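Local structure of MAU2 chromatid cohesion factor homolog (Saccharomyces cerevisiae, 4XDN) at residues A[224-229]-A[264-269]; A[444-449]-A[491-496]. The protein forms a complex with SCC2 that is required for loading cohesin onto chromosomes, and so takes part in sister chromatid cohesion. One frame throughout, in Å; residues are numbered along the deposited sequence.

Contact 1 of 2, residues A[224-229]-A[264-269]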
loop_
_atom_site.group_PDB
_atom_site.type_symbol
_atom_site.label_atom_id
_atom_site.label_comp_id
_atom_site.label_asym_id
_atom_site.label_seq_id
_atom_site.Cartn_x
_atom_site.Cartn_y
_atom_site.Cartn_z
ATOM N N TYR A 224 -1.789 -1.012 -9.042
ATOM C CA TYR A 224 -0.358 -0.807 -9.249
ATOM C C TYR A 224 -0.013 0.681 -9.275
ATOM O O TYR A 224 0.952 1.113 -8.648
ATOM C CB TYR A 224 0.105 -1.466 -10.550
ATOM C CG TYR A 224 1.357 -0.839 -11.122
ATOM C CD1 TYR A 224 2.612 -1.164 -10.624
ATOM C CD2 TYR A 224 1.282 0.086 -12.155
ATOM C CE1 TYR A 224 3.757 -0.590 -11.142
ATOM C CE2 TYR A 224 2.421 0.667 -12.678
ATOM C CZ TYR A 224 3.655 0.327 -12.167
ATOM O OH TYR A 224 4.789 0.906 -12.688
ATOM N N LEU A 225 -0.807 1.457 -10.006
ATOM C CA LEU A 225 -0.565 2.889 -10.139
ATOM C C LEU A 225 -0.712 3.593 -8.794
ATOM O O LEU A 225 0.080 4.472 -8.459
ATOM C CB LEU A 225 -1.521 3.501 -11.168
ATOM C CG LEU A 225 -1.331 3.050 -12.621
ATOM C CD1 LEU A 225 -2.483 3.536 -13.481
ATOM C CD2 LEU A 225 -0.007 3.546 -13.187
ATOM N N LEU A 226 -1.723 3.201 -8.025
ATOM C CA LEU A 226 -1.945 3.781 -6.705
ATOM C C LEU A 226 -0.809 3.429 -5.745
ATOM O O LEU A 226 -0.396 4.261 -4.935
ATOM C CB LEU A 226 -3.280 3.308 -6.132
ATOM C CG LEU A 226 -4.534 3.952 -6.726
ATOM C CD1 LEU A 226 -5.775 3.200 -6.270
ATOM C CD2 LEU A 226 -4.631 5.420 -6.338
ATOM N N ASN A 227 -0.308 2.201 -5.839
ATOM C CA ASN A 227 0.817 1.766 -5.015
ATOM C C ASN A 227 2.059 2.610 -5.272
ATOM O O ASN A 227 2.862 2.836 -4.365
ATOM C CB ASN A 227 1.143 0.292 -5.274
ATOM C CG ASN A 227 0.013 -0.636 -4.878
ATOM O OD1 ASN A 227 -0.875 -0.257 -4.117
ATOM N ND2 ASN A 227 0.041 -1.861 -5.396
ATOM N N GLU A 228 2.209 3.066 -6.512
ATOM C CA GLU A 228 3.350 3.886 -6.913
ATOM C C GLU A 228 3.002 5.374 -6.902
ATOM O O GLU A 228 3.860 6.223 -7.159
ATOM C CB GLU A 228 3.830 3.475 -8.307
ATOM C CG GLU A 228 4.339 2.041 -8.406
ATOM C CD GLU A 228 5.633 1.816 -7.640
ATOM O OE1 GLU A 228 6.309 2.806 -7.295
ATOM O OE2 GLU A 228 5.974 0.642 -7.384
ATOM N N ARG A 229 1.742 5.678 -6.602
ATOM C CA ARG A 229 1.222 7.043 -6.653
ATOM C C ARG A 229 1.446 7.681 -8.022
ATOM O O ARG A 229 1.647 8.890 -8.125
ATOM C CB ARG A 229 1.858 7.912 -5.557
ATOM C CG ARG A 229 1.535 7.468 -4.134
ATOM C CD ARG A 229 0.040 7.475 -3.858
ATOM N NE ARG A 229 -0.291 8.239 -2.655
ATOM C CZ ARG A 229 -0.860 9.442 -2.643
ATOM N NH1 ARG A 229 -1.188 10.060 -3.771
ATOM N NH2 ARG A 229 -1.111 10.033 -1.487
ATOM N N GLN A 264 -9.970 8.500 -3.870
ATOM C CA GLN A 264 -10.486 9.692 -3.200
ATOM C C GLN A 264 -9.569 10.109 -2.058
ATOM O O GLN A 264 -9.364 11.299 -1.817
ATOM C CB GLN A 264 -11.902 9.449 -2.668
ATOM C CG GLN A 264 -12.949 9.275 -3.753
ATOM C CD GLN A 264 -13.012 10.460 -4.695
ATOM O OE1 GLN A 264 -12.832 10.315 -5.903
ATOM N NE2 GLN A 264 -13.269 11.641 -4.145
ATOM N N LEU A 265 -9.017 9.121 -1.365
ATOM C CA LEU A 265 -8.117 9.371 -0.249
ATOM C C LEU A 265 -6.840 10.050 -0.734
ATOM O O LEU A 265 -6.366 11.014 -0.131
ATOM C CB LEU A 265 -7.791 8.058 0.467
ATOM C CG LEU A 265 -7.180 8.131 1.868
ATOM C CD1 LEU A 265 -8.119 8.835 2.832
ATOM C CD2 LEU A 265 -6.858 6.740 2.376
ATOM N N CYS A 266 -6.299 9.553 -1.842
ATOM C CA CYS A 266 -5.045 10.063 -2.382
ATOM C C CYS A 266 -5.186 11.478 -2.941
ATOM O O CYS A 266 -4.224 12.248 -2.939
ATOM C CB CYS A 266 -4.523 9.120 -3.469
ATOM S SG CYS A 266 -3.886 7.549 -2.829
ATOM N N LYS A 267 -6.380 11.814 -3.417
ATOM C CA LYS A 267 -6.650 13.150 -3.945
ATOM C C LYS A 267 -7.352 14.028 -2.908
ATOM O O LYS A 267 -7.722 15.167 -3.202
ATOM C CB LYS A 267 -7.503 13.057 -5.210
ATOM C CG LYS A 267 -8.944 12.660 -4.948
ATOM C CD LYS A 267 -9.687 12.331 -6.233
ATOM C CE LYS A 267 -9.748 13.528 -7.168
ATOM N NZ LYS A 267 -10.665 13.283 -8.312
ATOM N N ASP A 268 -7.526 13.492 -1.701
ATOM C CA ASP A 268 -8.257 14.175 -0.638
ATOM C C ASP A 268 -9.614 14.673 -1.136
ATOM O O ASP A 268 -9.999 15.819 -0.901
ATOM C CB ASP A 268 -7.428 15.334 -0.072
ATOM C CG ASP A 268 -6.421 14.874 0.967
ATOM O OD1 ASP A 268 -6.854 14.418 2.046
ATOM O OD2 ASP A 268 -5.204 14.980 0.713
ATOM N N GLY A 269 -10.331 13.799 -1.835
ATOM C CA GLY A 269 -11.674 14.099 -2.291
ATOM C C GLY A 269 -12.705 13.678 -1.261
ATOM O O GLY A 269 -12.361 13.096 -0.231
#
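Cys-266 presents its thiol to the flat guanidinium of Arg-229. SG stands 3.5 Å above the guanidinium plane, over its centre, and lies 3.6 Å from Arg-229 CZ; Cys-266 CB lies over the same face, toward NH1, 3.5 Å from Arg-229 NH1. No hydrogen bond crosses here, so the contact is van der Waals packing of a polarisable sulfur and a methylene on a cationic face. Leu-226 adds a looser apolar touch, its CD2 lying 4.2 Å from Cys-266 SG.

The arginine chain bends at chi2 (-59°) and again at chi3 (-127°), which carries the guanidinium across to the cysteine. Both terminal nitrogens form salt bridges, NH1 with Asp-494 and NH2 with Glu-447. These two carboxylates probably fix the rotation of the plane that the sulfur covers.

Both backbones leave their helices here through Schellman motifs, at Arg-229 and at Asp-268, with positive phi at both. The contact thus joins the C-terminal ends of helices 212-228 and 250-266. Farther back, Leu-226 packs on Leu-259, Val-262 and Ile-263 of helix 250-266, while Leu-265 faces helix 317-331, and the chain of another protein packs against Leu-226 and Leu-265.

Contact 2 of 2, residues A[444-449]-A[491-496]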
loop_
_atom_site.group_PDB
_atom_site.type_symbol
_atom_site.label_atom_id
_atom_site.label_comp_id
_atom_site.label_asym_id
_atom_site.label_seq_id
_atom_site.Cartn_x
_atom_site.Cartn_y
_atom_site.Cartn_z
ATOM N N THR A 444 12.219 5.049 0.794
ATOM C CA THR A 444 11.064 5.844 1.190
ATOM C C THR A 444 10.218 6.269 -0.003
ATOM O O THR A 444 10.743 6.574 -1.073
ATOM C CB THR A 444 11.497 7.100 1.956
ATOM O OG1 THR A 444 12.195 7.989 1.075
ATOM C CG2 THR A 444 12.398 6.717 3.120
ATOM N N SER A 445 8.904 6.291 0.195
ATOM C CA SER A 445 7.976 6.721 -0.841
ATOM C C SER A 445 8.214 8.182 -1.198
ATOM O O SER A 445 8.771 8.943 -0.405
ATOM C CB SER A 445 6.530 6.526 -0.383
ATOM O OG SER A 445 6.193 7.447 0.642
ATOM N N SER A 446 7.783 8.570 -2.393
ATOM C CA SER A 446 7.955 9.938 -2.859
ATOM C C SER A 446 7.161 10.910 -1.992
ATOM O O SER A 446 7.578 12.046 -1.782
ATOM C CB SER A 446 7.528 10.060 -4.324
ATOM O OG SER A 446 6.185 9.651 -4.500
ATOM N N GLU A 447 6.021 10.453 -1.482
ATOM C CA GLU A 447 5.170 11.283 -0.638
ATOM C C GLU A 447 5.913 11.734 0.618
ATOM O O GLU A 447 5.856 12.906 0.993
ATOM C CB GLU A 447 3.902 10.520 -0.254
ATOM C CG GLU A 447 2.919 11.322 0.585
ATOM C CD GLU A 447 1.651 10.549 0.882
ATOM O OE1 GLU A 447 1.748 9.338 1.178
ATOM O OE2 GLU A 447 0.557 11.148 0.817
ATOM N N VAL A 448 6.606 10.801 1.262
ATOM C CA VAL A 448 7.387 11.109 2.453
ATOM C C VAL A 448 8.564 12.004 2.091
ATOM O O VAL A 448 8.866 12.965 2.802
ATOM C CB VAL A 448 7.897 9.825 3.138
ATOM C CG1 VAL A 448 8.884 10.149 4.262
ATOM C CG2 VAL A 448 6.724 9.015 3.674
ATOM N N LYS A 449 9.226 11.683 0.983
ATOM C CA LYS A 449 10.329 12.496 0.486
ATOM C C LYS A 449 9.891 13.938 0.289
ATOM O O LYS A 449 10.625 14.871 0.608
ATOM C CB LYS A 449 10.865 11.939 -0.835
ATOM C CG LYS A 449 11.698 10.681 -0.699
ATOM C CD LYS A 449 12.300 10.285 -2.037
ATOM C CE LYS A 449 13.273 9.133 -1.888
ATOM N NZ LYS A 449 13.990 8.845 -3.159
ATOM N N GLN A 491 5.833 16.221 -10.148
ATOM C CA GLN A 491 5.408 16.122 -11.537
ATOM C C GLN A 491 5.239 14.671 -11.996
ATOM O O GLN A 491 4.604 14.415 -13.017
ATOM C CB GLN A 491 6.416 16.847 -12.432
ATOM C CG GLN A 491 5.918 17.136 -13.837
ATOM C CD GLN A 491 6.825 18.090 -14.594
ATOM O OE1 GLN A 491 7.712 18.715 -14.011
ATOM N NE2 GLN A 491 6.607 18.206 -15.898
ATOM N N GLU A 492 5.800 13.734 -11.237
ATOM C CA GLU A 492 5.716 12.313 -11.570
ATOM C C GLU A 492 4.877 11.528 -10.556
ATOM O O GLU A 492 4.940 10.299 -10.511
ATOM C CB GLU A 492 7.123 11.712 -11.673
ATOM C CG GLU A 492 7.980 11.879 -10.426
ATOM C CD GLU A 492 9.435 11.500 -10.657
ATOM O OE1 GLU A 492 9.916 11.637 -11.803
ATOM O OE2 GLU A 492 10.097 11.065 -9.691
ATOM N N THR A 493 4.089 12.246 -9.757
ATOM C CA THR A 493 3.153 11.631 -8.815
ATOM C C THR A 493 1.746 12.181 -9.033
ATOM O O THR A 493 1.569 13.183 -9.726
ATOM C CB THR A 493 3.562 11.876 -7.349
ATOM O OG1 THR A 493 3.596 13.285 -7.082
ATOM C CG2 THR A 493 4.929 11.271 -7.064
ATOM N N ASP A 494 0.750 11.532 -8.434
ATOM C CA ASP A 494 -0.634 11.984 -8.560
ATOM C C ASP A 494 -0.925 13.147 -7.611
ATOM O O ASP A 494 -2.009 13.727 -7.648
ATOM C CB ASP A 494 -1.608 10.832 -8.291
ATOM C CG ASP A 494 -1.611 10.391 -6.838
ATOM O OD1 ASP A 494 -2.337 11.004 -6.024
ATOM O OD2 ASP A 494 -0.894 9.426 -6.507
ATOM N N LEU A 495 0.046 13.486 -6.767
ATOM C CA LEU A 495 -0.114 14.576 -5.811
ATOM C C LEU A 495 -0.281 15.921 -6.510
ATOM O O LEU A 495 -0.828 16.861 -5.935
ATOM C CB LEU A 495 1.084 14.631 -4.862
ATOM C CG LEU A 495 1.240 13.451 -3.904
ATOM C CD1 LEU A 495 2.557 13.551 -3.151
ATOM C CD2 LEU A 495 0.075 13.387 -2.930
ATOM N N GLN A 496 0.190 16.011 -7.749
ATOM C CA GLN A 496 0.043 17.235 -8.530
ATOM C C GLN A 496 -1.428 17.523 -8.807
ATOM O O GLN A 496 -1.786 18.635 -9.188
ATOM C CB GLN A 496 0.812 17.132 -9.849
ATOM C CG GLN A 496 0.265 16.082 -10.803
ATOM C CD GLN A 496 1.141 15.889 -12.026
ATOM O OE1 GLN A 496 1.149 16.721 -12.933
ATOM N NE2 GLN A 496 1.884 14.790 -12.057
#
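Ser-446 and Thr-493 meet through a hydroxyl and a methyl: Ser-446 OG lies 3.3 Å from Thr-493 CG2, with Ser-446 CB behind it at 4.0 Å from the same methyl. The threonine rotamer decides which branch is offered. With chi1 at 60°, OG1 sits between the backbone N and the carbonyl carbon, where it bonds back to the carbonyl oxygen of Leu-490, while CG2, anti to the carbonyl carbon, is the branch that reaches the serine. Ser-446 OG occupies the equivalent position on its own residue (chi1 58°), and both CA-CB bonds aim across the contact.

Two residues further on, Leu-495 also directs its side chain at the helix start. Its CD1 rests 4.3 Å from Glu-447 CA and 4.4 Å from Glu-447 CG, so the methyl lies against the base of the glutamate. The extended glutamate chain carries the carboxylate past the leucine, and OE1 accepts a hydrogen bond from the backbone of another protein's chain. Trp-501 of helix 499-513 touches both Glu-447 and Leu-495.

Behind these side chains each segment is braced internally. Ser-445 is the N-cap of helix 446-466, its OG accepting a weak bond from Val-448 N. In the loop, Gln-496 NE2 donates to Thr-493 O at 2.8 Å with an N-H...O angle of 169°; the oxygen is almost in the amide plane, whereas the donor is tilted somewhat from the carbonyl plane.

Without a hydrogen bond between the segments, their direct cohesion rests on van der Waals contact of methyl groups with a hydroxyl and with the base of the glutamate. The buried carboxylate of Glu-447 finds its polar partners outside this pair, and nearby Arg-229 would be expected to stabilise its ionised form.

In the fold
Contact 1 precedes contact 2 in the chain, closing before contact 2 opens, yet their centres are about 10 Å apart. They lie about 7 and 12 Å, respectively, from the chain centre. Contact 1 pairs the ends of helices 212-228 and 250-266; contact 2 sets the start of helix 446-466 against the loop between helices 472-490 and 499-513. Besides the two salt bridges of Arg-229, a backbone hydrogen bond joins Arg-229 to Asp-494, and Arg-229 NH1 packs 3.7 Å from Leu-495 CD2. The end of helix 212-228 is thus tied to the start of helix 446-466 and to the loop before helix 499-513, over 200 residues later, beside another protein's chain that touches both contacts.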